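Local coordinates for protein dehydroquinate synthase (Thermus thermophilus, PDB 1UJN) that probably converts 3-deoxy-D-arabino-heptulosonate 7-phosphate to 3-dehydroquinate with release of phosphate, using NAD+ and a divalent zinc or cobalt ion, at residues A122-S127 with V172-H177. Sequence-based numbering, arbitrary orientation.
Sequences AIVDAS and VEAFKH
V124 sends one methyl, CG1, onto the turn of helix made by E173, A174 and H177. With CG1 anti to the backbone N (chi1 176°), that branch reaches across while CG2 lies beside V124 N. CG1 sits 3.4 Å from H177 CE1, oblique to the ring, and also touches E173 CB; a compact branched residue fits here. The small A174 leaves its backbone approachable, with A174 N 3.8 Å from V124 CG1. The side chains of V124 and H177 pass in opposite directions. V124 O lies in the imidazole plane at its edge, 3.4 Å from H177 CE1, while E173 O lies over one ring face. An imidazole suits this place because it can bond at both nitrogens while offering CE1 to the methyl: ND1 bonds to A206 O, and NE2 to a water that donates to D125 OD1 (2.6 Å) and accepts from K176 NZ. This water joins the two segments where D125 and E173 meet directly only through carbon. Their carboxylates stand 4.4 Å apart, D125 OD2 from E173 OE1, each with a lysine partner, K210 for D125 and K176 for E173. E173, with H231 and H247, is predicted to bind the zinc ion. The axes of 122-126 and 172-177 are inclined at 46°, where helix 120-126, following sheet strand 112-117, packs on helix 164-181, with helix 199-216 against V124 and A174 and helix 247-264 against E173.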
# COMPACT_ATOMS: atom_id res chain seq x y z
N ALA A 122 1.22 22.16 2.71
CA ALA A 122 1.97 20.91 2.83
C ALA A 122 2.71 20.86 4.17
O ALA A 122 2.84 19.80 4.77
CB ALA A 122 2.96 20.78 1.68
N ILE A 123 3.20 22.01 4.63
CA ILE A 123 3.91 22.06 5.90
C ILE A 123 2.95 21.82 7.07
O ILE A 123 3.20 20.98 7.93
CB ILE A 123 4.59 23.44 6.11
CG1 ILE A 123 5.68 23.65 5.05
CG2 ILE A 123 5.18 23.53 7.52
CD1 ILE A 123 6.37 25.00 5.14
N VAL A 124 1.84 22.56 7.09
CA VAL A 124 0.85 22.48 8.16
C VAL A 124 -0.01 21.23 8.17
O VAL A 124 -0.36 20.73 9.24
CB VAL A 124 -0.09 23.73 8.12
CG1 VAL A 124 -1.19 23.60 9.18
CG2 VAL A 124 0.71 24.99 8.37
N ASP A 125 -0.34 20.71 7.00
CA ASP A 125 -1.23 19.56 6.92
C ASP A 125 -0.63 18.23 6.45
O ASP A 125 -0.91 17.19 7.03
CB ASP A 125 -2.43 19.93 6.05
CG ASP A 125 -3.57 18.94 6.18
OD1 ASP A 125 -3.92 18.59 7.32
OD2 ASP A 125 -4.12 18.52 5.13
N ALA A 126 0.20 18.27 5.42
CA ALA A 126 0.77 17.03 4.89
C ALA A 126 1.94 16.41 5.67
O ALA A 126 2.28 15.25 5.43
CB ALA A 126 1.18 17.24 3.43
N SER A 127 2.53 17.15 6.61
CA SER A 127 3.67 16.65 7.38
C SER A 127 3.33 15.60 8.43
O SER A 127 4.22 14.90 8.92
CB SER A 127 4.39 17.81 8.06
OG SER A 127 3.48 18.53 8.89
N VAL A 172 -4.90 29.00 6.72
CA VAL A 172 -6.27 28.70 7.13
C VAL A 172 -6.28 27.41 7.94
O VAL A 172 -6.96 27.30 8.96
CB VAL A 172 -7.20 28.53 5.90
CG1 VAL A 172 -8.56 27.97 6.35
CG2 VAL A 172 -7.38 29.86 5.20
N GLU A 173 -5.51 26.42 7.47
CA GLU A 173 -5.41 25.14 8.15
C GLU A 173 -4.81 25.32 9.54
O GLU A 173 -5.21 24.63 10.49
CB GLU A 173 -4.55 24.18 7.33
CG GLU A 173 -5.08 22.76 7.26
CD GLU A 173 -6.36 22.65 6.45
OE1 GLU A 173 -6.29 22.35 5.24
OE2 GLU A 173 -7.45 22.87 7.02
N ALA A 174 -3.85 26.23 9.66
CA ALA A 174 -3.21 26.50 10.94
C ALA A 174 -4.26 27.12 11.87
O ALA A 174 -4.34 26.78 13.06
CB ALA A 174 -2.04 27.46 10.75
N PHE A 175 -5.05 28.03 11.31
CA PHE A 175 -6.11 28.71 12.04
C PHE A 175 -7.06 27.65 12.59
O PHE A 175 -7.51 27.73 13.73
CB PHE A 175 -6.86 29.63 11.08
CG PHE A 175 -7.95 30.44 11.73
CD1 PHE A 175 -7.71 31.75 12.13
CD2 PHE A 175 -9.21 29.90 11.93
CE1 PHE A 175 -8.71 32.52 12.72
CE2 PHE A 175 -10.22 30.65 12.53
CZ PHE A 175 -9.97 31.97 12.92
N LYS A 176 -7.37 26.66 11.76
CA LYS A 176 -8.25 25.57 12.14
C LYS A 176 -7.68 24.84 13.36
O LYS A 176 -8.41 24.52 14.31
CB LYS A 176 -8.41 24.60 10.98
CG LYS A 176 -9.41 23.48 11.21
CD LYS A 176 -9.33 22.43 10.11
CE LYS A 176 -7.99 21.70 10.16
NZ LYS A 176 -7.92 20.60 9.15
N HIS A 177 -6.37 24.56 13.34
CA HIS A 177 -5.72 23.89 14.47
C HIS A 177 -5.87 24.75 15.72
O HIS A 177 -5.98 24.23 16.83
CB HIS A 177 -4.23 23.67 14.20
CG HIS A 177 -3.94 22.72 13.08
ND1 HIS A 177 -2.68 22.57 12.54
CD2 HIS A 177 -4.75 21.89 12.39
CE1 HIS A 177 -2.72 21.68 11.57
NE2 HIS A 177 -3.97 21.25 11.45
O HOH W 1 -5.18 20.03 9.15